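Local coordinates for protein ubiquitin conjugating enzyme (PDB 3WE5) that probably acts as an E2 enzyme in ubiquitin conjugation, carrying ubiquitin as a thioester on a cysteine before it passes to a substrate, at residues I36-T46 against W56-G64; Y83-V94 against G110-W121. All coordinates share one frame; numbering follows the deposited sequence.

How the contacts relate
Both contacts build on the same antiparallel sheet of the ubiquitin-conjugating fold. Contact 1 joins the open end of the hairpin, the start of strand 45-49 and the end of strand 55-61, at one edge of the sheet and beside the end of helix 24-39. Contact 2 lays the long loop before helix 127-140 along strand 89-92, the other outer strand of this chain. Their centres are about 17 Å apart, yet they touch where Leu-57 CD2 packs against Val-93 CG2 at 4.1 Å. The probable active site belongs to contact 2: Cys-113 in segment 110-121 is probably the ubiquitin-accepting cysteine, as in other E2 enzymes, whereas contact 1 lies at the hairpin on the opposite edge of the sheet.

Contact 1: I36-T46 against W56-G64; sequences IQSEGCPVGIT and WLFTIEVMG
The carbonyl oxygen of Gly-44 takes two donors: Glu-61 N reaches Gly-44 O at 2.8 Å, tilted 18° from the carbonyl plane, and an ordered water donates to the same oxygen. That water also meets Thr-59 OG1 at 2.7 Å and Thr-46 OG1 at 2.9 Å. The two threonines are a hydrogen-bonded antiparallel pair, their side chains side by side on one face of the sheet. Thr-46 N to Thr-59 O (2.9 Å) and Thr-59 N to Thr-46 O (2.8 Å) complete the exchange, each donor lying in the plane of its acceptor carbonyl. Thr-59 holds its hydroxyl between its own backbone N and carbonyl carbon (chi1 59°), which brings OG1 to 3.2 Å from Thr-46 CB and leaves it facing the shared water.

Ile-45 and Ile-60, the next, non-hydrogen-bonded pair, point together to the other face, with Ile-45 CG1 on Ile-60 CD1 at 3.8 Å. The CG2 branch of Ile-45 touches the same Ile-60 methyl and also reaches Phe-58 CD2. From the helix end, Ile-36 pushes CD1 in the ring plane against the edge of Phe-58, 4.0 Å from CZ, and the same methyl also reaches Trp-56 CZ3. Helix 127-140 backs this cluster, with Ile-128 on Ile-36 and Val-127 on Phe-58.

Between helix and strand the chain reverses in a type II turn from Pro-42 to Ile-45, where Gly-44 takes a positive phi (92°). The bare CA of this glycine lets Glu-61 O pass close by and Met-63 SD lie against it. The chemistry thus divides by face: two hydroxyls and a carbonyl hold a water on the threonine side, while aliphatic and aromatic groups on the isoleucine side tie the hairpin to the end of helix 24-39.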
loop_
_atom_site.group_PDB
_atom_site.type_symbol
_atom_site.label_atom_id
_atom_site.label_comp_id
_atom_site.label_asym_id
_atom_site.label_seq_id
_atom_site.Cartn_x
_atom_site.Cartn_y
_atom_site.Cartn_z
ATOM N N ILE A 36 12.186 -25.591 17.512
ATOM C CA ILE A 36 10.890 -25.066 17.969
ATOM C C ILE A 36 10.402 -25.903 19.149
ATOM O O ILE A 36 9.916 -25.353 20.154
ATOM C CB ILE A 36 9.867 -25.062 16.827
ATOM C CG1 ILE A 36 10.199 -23.932 15.847
ATOM C CG2 ILE A 36 8.407 -24.881 17.353
ATOM C CD1 ILE A 36 9.468 -24.041 14.498
ATOM N N GLN A 37 10.546 -27.226 19.066
ATOM C CA GLN A 37 10.160 -28.090 20.181
ATOM C C GLN A 37 11.030 -27.872 21.428
ATOM O O GLN A 37 10.510 -27.851 22.558
ATOM C CB GLN A 37 10.201 -29.580 19.788
ATOM C CG GLN A 37 9.756 -30.493 20.919
ATOM C CD GLN A 37 9.934 -31.959 20.590
ATOM O OE1 GLN A 37 10.984 -32.531 20.844
ATOM N NE2 GLN A 37 8.907 -32.565 20.020
ATOM N N SER A 38 12.332 -27.711 21.230
ATOM C CA SER A 38 13.308 -27.601 22.317
ATOM C C SER A 38 13.247 -26.244 23.006
ATOM O O SER A 38 13.200 -26.158 24.253
ATOM C CB SER A 38 14.706 -27.756 21.736
ATOM O OG SER A 38 15.641 -27.847 22.783
ATOM N N GLU A 39 13.264 -25.203 22.179
ATOM C CA GLU A 39 13.365 -23.805 22.640
ATOM C C GLU A 39 12.012 -23.197 22.915
ATOM O O GLU A 39 11.894 -22.185 23.625
ATOM C CB GLU A 39 14.075 -22.957 21.589
ATOM C CG GLU A 39 15.524 -23.341 21.393
ATOM C CD GLU A 39 16.402 -22.962 22.582
ATOM O OE1 GLU A 39 17.481 -23.565 22.713
ATOM O OE2 GLU A 39 16.029 -22.055 23.379
ATOM N N GLY A 40 10.983 -23.783 22.326
ATOM C CA GLY A 40 9.674 -23.171 22.352
ATOM C C GLY A 40 9.607 -22.019 21.371
ATOM O O GLY A 40 10.588 -21.695 20.693
ATOM N N CYS A 41 8.434 -21.421 21.254
ATOM C CA CYS A 41 8.274 -20.286 20.346
ATOM C C CYS A 41 8.293 -18.994 21.132
ATOM O O CYS A 41 7.994 -19.010 22.334
ATOM C CB CYS A 41 6.933 -20.338 19.608
ATOM S SG CYS A 41 6.740 -21.663 18.387
ATOM N N PRO A 42 8.607 -17.874 20.463
ATOM C CA PRO A 42 8.535 -16.586 21.154
ATOM C C PRO A 42 7.102 -16.247 21.494
ATOM O O PRO A 42 6.180 -16.770 20.881
ATOM C CB PRO A 42 9.067 -15.591 20.109
ATOM C CG PRO A 42 9.906 -16.443 19.168
ATOM C CD PRO A 42 9.152 -17.736 19.098
ATOM N N VAL A 43 6.903 -15.353 22.453
ATOM C CA VAL A 43 5.554 -15.047 22.899
ATOM C C VAL A 43 4.655 -14.583 21.752
ATOM O O VAL A 43 5.060 -13.772 20.886
ATOM C CB VAL A 43 5.579 -14.014 24.084
ATOM C CG1 VAL A 43 6.178 -12.684 23.650
ATOM C CG2 VAL A 43 4.178 -13.817 24.654
ATOM N N GLY A 44 3.442 -15.127 21.730
ATOM C CA GLY A 44 2.449 -14.706 20.763
ATOM C C GLY A 44 2.509 -15.580 19.519
ATOM O O GLY A 44 1.637 -15.513 18.659
ATOM N N ILE A 45 3.538 -16.403 19.429
ATOM C CA ILE A 45 3.671 -17.259 18.239
ATOM C C ILE A 45 3.451 -18.706 18.656
ATOM O O ILE A 45 4.051 -19.187 19.604
ATOM C CB ILE A 45 5.040 -17.061 17.566
ATOM C CG1 ILE A 45 5.160 -15.656 16.981
ATOM C CG2 ILE A 45 5.248 -18.119 16.453
ATOM C CD1 ILE A 45 6.590 -15.192 16.859
ATOM N N THR A 46 2.551 -19.414 17.973
ATOM C CA THR A 46 2.299 -20.813 18.340
ATOM C C THR A 46 2.342 -21.711 17.109
ATOM O O THR A 46 1.694 -21.408 16.120
ATOM C CB THR A 46 0.914 -20.969 18.960
ATOM O OG1 THR A 46 0.793 -20.051 20.056
ATOM C CG2 THR A 46 0.700 -22.387 19.460
ATOM N N TRP A 56 3.628 -25.880 6.948
ATOM C CA TRP A 56 3.437 -25.703 8.391
ATOM C C TRP A 56 2.459 -24.561 8.657
ATOM O O TRP A 56 2.323 -23.621 7.865
ATOM C CB TRP A 56 4.773 -25.345 9.079
ATOM C CG TRP A 56 5.841 -26.410 9.091
ATOM C CD1 TRP A 56 5.767 -27.688 8.586
ATOM C CD2 TRP A 56 7.142 -26.272 9.661
ATOM N NE1 TRP A 56 6.964 -28.351 8.806
ATOM C CE2 TRP A 56 7.823 -27.501 9.467
ATOM C CE3 TRP A 56 7.804 -25.220 10.323
ATOM C CZ2 TRP A 56 9.151 -27.705 9.895
ATOM C CZ3 TRP A 56 9.126 -25.420 10.744
ATOM C CH2 TRP A 56 9.783 -26.668 10.543
ATOM N N LEU A 57 1.766 -24.643 9.794
ATOM C CA LEU A 57 0.859 -23.580 10.221
ATOM C C LEU A 57 1.216 -23.093 11.631
ATOM O O LEU A 57 1.484 -23.895 12.529
ATOM C CB LEU A 57 -0.572 -24.123 10.280
ATOM C CG LEU A 57 -1.187 -24.571 8.958
ATOM C CD1 LEU A 57 -2.555 -25.251 9.246
ATOM C CD2 LEU A 57 -1.355 -23.416 8.007
ATOM N N PHE A 58 1.198 -21.771 11.797
ATOM C CA PHE A 58 1.362 -21.108 13.096
ATOM C C PHE A 58 0.151 -20.206 13.380
ATOM O O PHE A 58 -0.544 -19.780 12.468
ATOM C CB PHE A 58 2.603 -20.198 13.069
ATOM C CG PHE A 58 3.894 -20.924 12.986
ATOM C CD1 PHE A 58 4.361 -21.394 11.762
ATOM C CD2 PHE A 58 4.663 -21.146 14.122
ATOM C CE1 PHE A 58 5.570 -22.067 11.685
ATOM C CE2 PHE A 58 5.873 -21.812 14.060
ATOM C CZ PHE A 58 6.323 -22.296 12.819
ATOM N N THR A 59 -0.092 -19.908 14.653
ATOM C CA THR A 59 -0.920 -18.742 14.971
ATOM C C THR A 59 -0.006 -17.606 15.404
ATOM O O THR A 59 1.016 -17.842 16.036
ATOM C CB THR A 59 -1.977 -19.016 16.030
ATOM O OG1 THR A 59 -1.355 -19.442 17.235
ATOM C CG2 THR A 59 -2.939 -20.081 15.550
ATOM N N ILE A 60 -0.390 -16.388 15.027
ATOM C CA ILE A 60 0.387 -15.191 15.340
ATOM C C ILE A 60 -0.540 -14.236 16.085
ATOM O O ILE A 60 -1.593 -13.824 15.561
ATOM C CB ILE A 60 0.848 -14.498 14.069
ATOM C CG1 ILE A 60 1.730 -15.435 13.221
ATOM C CG2 ILE A 60 1.576 -13.179 14.396
ATOM C CD1 ILE A 60 3.004 -15.911 13.906
ATOM N N GLU A 61 -0.151 -13.891 17.306
ATOM C CA GLU A 61 -0.860 -12.843 18.046
ATOM C C GLU A 61 0.120 -11.723 18.292
ATOM O O GLU A 61 1.255 -11.966 18.699
ATOM C CB GLU A 61 -1.378 -13.363 19.379
ATOM C CG GLU A 61 -2.053 -12.264 20.202
ATOM C CD GLU A 61 -2.843 -12.797 21.372
ATOM O OE1 GLU A 61 -3.061 -14.028 21.428
ATOM O OE2 GLU A 61 -3.242 -11.971 22.228
ATOM N N VAL A 62 -0.309 -10.490 18.051
ATOM C CA VAL A 62 0.553 -9.336 18.253
ATOM C C VAL A 62 0.358 -8.918 19.702
ATOM O O VAL A 62 -0.789 -8.760 20.155
ATOM C CB VAL A 62 0.156 -8.180 17.346
ATOM C CG1 VAL A 62 1.105 -6.999 17.539
ATOM C CG2 VAL A 62 0.158 -8.624 15.866
ATOM N N MET A 63 1.467 -8.750 20.412
ATOM C CA MET A 63 1.428 -8.420 21.836
ATOM C C MET A 63 1.627 -6.925 21.998
ATOM O O MET A 63 1.831 -6.195 21.020
ATOM C CB MET A 63 2.534 -9.149 22.591
ATOM C CG MET A 63 2.545 -10.686 22.397
ATOM S SD MET A 63 0.969 -11.439 22.793
ATOM C CE MET A 63 0.896 -11.196 24.580
ATOM N N GLY A 64 1.582 -6.465 23.239
ATOM C CA GLY A 64 1.694 -5.043 23.496
ATOM C C GLY A 64 0.512 -4.264 22.965
ATOM O O GLY A 64 -0.588 -4.802 22.749
HETATM O O HOH W 1 -0.238 -17.583 18.867
#

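Contact 2: Y83-V94 against G110-W121; sequences YPISSPAVQFVV and GHICASILGSEW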
loop_
_atom_site.group_PDB
_atom_site.type_symbol
_atom_site.label_atom_id
_atom_site.label_comp_id
_atom_site.label_asym_id
_atom_site.label_seq_id
_atom_site.Cartn_x
_atom_site.Cartn_y
_atom_site.Cartn_z
ATOM N N TYR A 83 14.476 -25.109 -0.383
ATOM C CA TYR A 83 14.621 -24.489 0.949
ATOM C C TYR A 83 15.887 -25.066 1.596
ATOM O O TYR A 83 16.171 -26.258 1.487
ATOM C CB TYR A 83 13.376 -24.778 1.817
ATOM C CG TYR A 83 13.391 -24.050 3.154
ATOM C CD1 TYR A 83 12.940 -22.752 3.241
ATOM C CD2 TYR A 83 13.874 -24.663 4.308
ATOM C CE1 TYR A 83 12.946 -22.061 4.438
ATOM C CE2 TYR A 83 13.907 -23.962 5.534
ATOM C CZ TYR A 83 13.430 -22.672 5.573
ATOM O OH TYR A 83 13.432 -21.954 6.761
ATOM N N PRO A 84 16.686 -24.241 2.303
ATOM C CA PRO A 84 16.466 -22.845 2.697
ATOM C C PRO A 84 17.093 -21.830 1.739
ATOM O O PRO A 84 17.160 -20.653 2.073
ATOM C CB PRO A 84 17.183 -22.796 4.046
ATOM C CG PRO A 84 18.409 -23.655 3.795
ATOM C CD PRO A 84 17.886 -24.804 2.955
ATOM N N ILE A 85 17.553 -22.270 0.568
ATOM C CA ILE A 85 18.082 -21.325 -0.399
ATOM C C ILE A 85 16.926 -20.530 -0.991
ATOM O O ILE A 85 16.987 -19.299 -1.058
ATOM C CB ILE A 85 18.936 -22.022 -1.493
ATOM C CG1 ILE A 85 20.015 -22.899 -0.848
ATOM C CG2 ILE A 85 19.461 -20.966 -2.478
ATOM C CD1 ILE A 85 20.948 -22.206 0.174
ATOM N N SER A 86 15.848 -21.218 -1.384
ATOM C CA SER A 86 14.617 -20.528 -1.754
ATOM C C SER A 86 13.877 -20.091 -0.501
ATOM O O SER A 86 13.918 -20.782 0.523
ATOM C CB SER A 86 13.710 -21.437 -2.566
ATOM O OG SER A 86 13.563 -22.672 -1.902
ATOM N N SER A 87 13.205 -18.952 -0.592
ATOM C CA SER A 87 12.409 -18.464 0.521
ATOM C C SER A 87 11.174 -19.348 0.655
ATOM O O SER A 87 10.676 -19.894 -0.346
ATOM C CB SER A 87 11.964 -17.033 0.237
ATOM O OG SER A 87 11.272 -16.981 -0.988
ATOM N N PRO A 88 10.655 -19.482 1.886
ATOM C CA PRO A 88 9.334 -20.099 2.026
ATOM C C PRO A 88 8.246 -19.228 1.403
ATOM O O PRO A 88 8.365 -17.999 1.364
ATOM C CB PRO A 88 9.140 -20.164 3.550
ATOM C CG PRO A 88 9.940 -18.969 4.072
ATOM C CD PRO A 88 11.145 -18.881 3.145
ATOM N N ALA A 89 7.170 -19.866 0.928
ATOM C CA ALA A 89 5.991 -19.144 0.476
ATOM C C ALA A 89 5.123 -18.952 1.709
ATOM O O ALA A 89 4.738 -19.920 2.362
ATOM C CB ALA A 89 5.258 -19.945 -0.555
ATOM N N VAL A 90 4.863 -17.707 2.061
ATOM C CA VAL A 90 4.214 -17.409 3.341
ATOM C C VAL A 90 2.972 -16.541 3.140
ATOM O O VAL A 90 3.019 -15.514 2.450
ATOM C CB VAL A 90 5.217 -16.676 4.263
ATOM C CG1 VAL A 90 4.574 -16.398 5.633
ATOM C CG2 VAL A 90 6.474 -17.490 4.452
ATOM N N GLN A 91 1.848 -16.948 3.734
ATOM C CA GLN A 91 0.610 -16.198 3.606
ATOM C C GLN A 91 -0.279 -16.431 4.825
ATOM O O GLN A 91 -0.214 -17.494 5.477
ATOM C CB GLN A 91 -0.121 -16.596 2.318
ATOM C CG GLN A 91 -0.561 -18.048 2.303
ATOM C CD GLN A 91 -0.599 -18.621 0.893
ATOM O OE1 GLN A 91 0.378 -19.211 0.423
ATOM N NE2 GLN A 91 -1.727 -18.452 0.214
ATOM N N PHE A 92 -1.087 -15.426 5.148
ATOM C CA PHE A 92 -2.127 -15.612 6.145
ATOM C C PHE A 92 -3.217 -16.447 5.490
ATOM O O PHE A 92 -3.516 -16.273 4.292
ATOM C CB PHE A 92 -2.663 -14.265 6.647
ATOM C CG PHE A 92 -1.694 -13.533 7.549
ATOM C CD1 PHE A 92 -1.551 -13.903 8.884
ATOM C CD2 PHE A 92 -0.889 -12.511 7.052
ATOM C CE1 PHE A 92 -0.634 -13.242 9.732
ATOM C CE2 PHE A 92 0.018 -11.834 7.894
ATOM C CZ PHE A 92 0.150 -12.196 9.230
ATOM N N VAL A 93 -3.783 -17.354 6.279
ATOM C CA VAL A 93 -4.860 -18.237 5.837
ATOM C C VAL A 93 -6.204 -17.514 5.834
ATOM O O VAL A 93 -6.565 -16.803 6.788
ATOM C CB VAL A 93 -4.908 -19.509 6.689
ATOM C CG1 VAL A 93 -6.114 -20.392 6.314
ATOM C CG2 VAL A 93 -3.634 -20.295 6.504
ATOM N N VAL A 94 -6.935 -17.662 4.736
ATOM C CA VAL A 94 -8.231 -16.991 4.634
ATOM C C VAL A 94 -9.347 -17.970 4.314
ATOM O O VAL A 94 -10.416 -17.565 3.828
ATOM C CB VAL A 94 -8.212 -15.832 3.615
ATOM C CG1 VAL A 94 -7.281 -14.736 4.088
ATOM C CG2 VAL A 94 -7.798 -16.324 2.220
ATOM N N GLY A 110 -4.616 -12.844 1.742
ATOM C CA GLY A 110 -3.638 -13.385 2.683
ATOM C C GLY A 110 -2.189 -13.276 2.252
ATOM O O GLY A 110 -1.277 -13.494 3.069
ATOM N N HIS A 111 -1.957 -12.952 0.981
ATOM C CA HIS A 111 -0.591 -12.808 0.486
ATOM C C HIS A 111 0.075 -11.624 1.168
ATOM O O HIS A 111 -0.585 -10.641 1.520
ATOM C CB HIS A 111 -0.592 -12.600 -1.024
ATOM C CG HIS A 111 -0.998 -13.817 -1.790
ATOM N ND1 HIS A 111 -0.816 -13.930 -3.150
ATOM C CD2 HIS A 111 -1.558 -14.981 -1.384
ATOM C CE1 HIS A 111 -1.253 -15.113 -3.551
ATOM N NE2 HIS A 111 -1.708 -15.770 -2.499
ATOM N N ILE A 112 1.384 -11.713 1.345
ATOM C CA ILE A 112 2.106 -10.720 2.140
ATOM C C ILE A 112 3.200 -10.052 1.322
ATOM O O ILE A 112 3.984 -10.732 0.665
ATOM C CB ILE A 112 2.767 -11.387 3.360
ATOM C CG1 ILE A 112 1.716 -12.060 4.258
ATOM C CG2 ILE A 112 3.629 -10.378 4.134
ATOM C CD1 ILE A 112 2.300 -13.088 5.231
ATOM N N CYS A 113 3.256 -8.725 1.356
ATOM C CA CYS A 113 4.402 -8.004 0.786
ATOM C C CYS A 113 5.404 -7.640 1.888
ATOM O O CYS A 113 5.202 -6.696 2.650
ATOM C CB CYS A 113 3.925 -6.741 0.062
ATOM S SG CYS A 113 5.240 -5.895 -0.857
ATOM N N ALA A 114 6.483 -8.402 1.994
ATOM C CA ALA A 114 7.495 -8.123 3.009
ATOM C C ALA A 114 8.837 -8.512 2.439
ATOM O O ALA A 114 8.946 -9.534 1.767
ATOM C CB ALA A 114 7.219 -8.902 4.274
ATOM N N SER A 115 9.853 -7.685 2.688
ATOM C CA SER A 115 11.182 -7.915 2.123
ATOM C C SER A 115 11.830 -9.236 2.543
ATOM O O SER A 115 12.557 -9.847 1.751
ATOM C CB SER A 115 12.108 -6.725 2.415
ATOM O OG SER A 115 12.145 -6.419 3.801
ATOM N N ILE A 116 11.541 -9.691 3.765
ATOM C CA ILE A 116 12.038 -10.977 4.252
ATOM C C ILE A 116 11.581 -12.137 3.369
ATOM O O ILE A 116 12.241 -13.183 3.332
ATOM C CB ILE A 116 11.612 -11.220 5.733
ATOM C CG1 ILE A 116 12.412 -12.354 6.366
ATOM C CG2 ILE A 116 10.122 -11.473 5.859
ATOM C CD1 ILE A 116 12.269 -12.422 7.881
ATOM N N LEU A 117 10.467 -11.958 2.659
ATOM C CA LEU A 117 9.930 -13.033 1.805
ATOM C C LEU A 117 10.442 -12.918 0.376
ATOM O O LEU A 117 10.202 -13.797 -0.445
ATOM C CB LEU A 117 8.407 -13.012 1.806
ATOM C CG LEU A 117 7.788 -13.097 3.195
ATOM C CD1 LEU A 117 6.272 -12.998 3.123
ATOM C CD2 LEU A 117 8.211 -14.385 3.874
ATOM N N GLY A 118 11.139 -11.823 0.082
ATOM C CA GLY A 118 11.648 -11.590 -1.261
ATOM C C GLY A 118 13.151 -11.366 -1.318
ATOM O O GLY A 118 13.940 -12.260 -1.001
ATOM N N SER A 119 13.539 -10.160 -1.732
ATOM C CA SER A 119 14.948 -9.793 -1.904
ATOM C C SER A 119 15.798 -9.954 -0.644
ATOM O O SER A 119 17.012 -10.148 -0.735
ATOM C CB SER A 119 15.037 -8.334 -2.357
ATOM O OG SER A 119 14.712 -7.474 -1.266
ATOM N N GLU A 120 15.186 -9.843 0.532
ATOM C CA GLU A 120 15.954 -9.934 1.765
ATOM C C GLU A 120 15.905 -11.312 2.454
ATOM O O GLU A 120 16.445 -11.485 3.553
ATOM C CB GLU A 120 15.553 -8.804 2.707
ATOM C CG GLU A 120 15.505 -7.474 1.971
ATOM C CD GLU A 120 16.122 -6.336 2.744
ATOM O OE1 GLU A 120 17.145 -5.795 2.274
ATOM O OE2 GLU A 120 15.576 -5.970 3.805
ATOM N N TRP A 121 15.259 -12.294 1.820
ATOM C CA TRP A 121 15.389 -13.667 2.312
ATOM C C TRP A 121 16.860 -14.081 2.297
ATOM O O TRP A 121 17.609 -13.732 1.377
ATOM C CB TRP A 121 14.554 -14.667 1.483
ATOM C CG TRP A 121 14.855 -16.078 1.919
ATOM C CD1 TRP A 121 15.616 -16.994 1.263
ATOM C CD2 TRP A 121 14.453 -16.694 3.149
ATOM N NE1 TRP A 121 15.710 -18.145 2.006
ATOM C CE2 TRP A 121 14.991 -17.991 3.161
ATOM C CE3 TRP A 121 13.668 -16.278 4.232
ATOM C CZ2 TRP A 121 14.792 -18.879 4.229
ATOM C CZ3 TRP A 121 13.469 -17.160 5.283
ATOM C CH2 TRP A 121 14.022 -18.441 5.276
HETATM O O HOH W 2 8.503 -15.831 -0.515
HETATM O O HOH W 3 13.272 -14.937 -2.191
HETATM O O HOH W 4 2.733 -13.940 0.365
#
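This is a loop laid along an edge strand: segment 110-121, which leads toward helix 127-140, runs beside strand 89-92 and the loop before it, joined by one tryptophan, a small apolar cluster, a direct backbone hydrogen bond and bridging waters. Trp-121 covers that loop. Its CG is anti to the backbone N (chi1 173°), which carries the indole across the chain onto Ser-87 and Pro-88. Ser-87 CA sits 3.5 Å from the centroid of the five-membered ring and Pro-88 CD 3.5 Å from that of the six-membered ring, two CH-pi contacts on the same face. At the ring edge Trp-121 NE1 donates to Pro-84 O at 2.9 Å; the oxygen is in the ring plane, though the donor stands above the carbonyl plane. Pro-84 follows a cis peptide bond. Tyr-83 CE1 meets the benzo rim of the indole at CZ2 and CH2, rim to rim, the planes 39° apart.

Further along, Leu-117 CD2 crosses to Val-90 CG2 at 3.6 Å, and Ile-112 brings CD1 to Phe-92 CD2 at 3.7 Å. Phe-92 N donates to Gly-110 O at 2.8 Å, while Gly-110 CA makes a CA-H...O contact with Phe-92 O. Waters link the two segments: one accepts from Ile-112 N at 2.8 Å and donates to Val-90 O at 2.6 Å, and another donates to both Pro-88 O and Leu-117 O and accepts from Ser-87 OG.

Strand 72-78 meets Val-90 through Leu-75 and Phe-77, and Tyr-83 bonds through its hydroxyl to Glu-32 of helix 24-39. Around Cys-113, probably the ubiquitin-accepting residue, Ile-112 and Leu-117 pack on strand 89-92, while Ile-112 and Trp-121 also reach Leu-134 and Val-130 of helix 127-140.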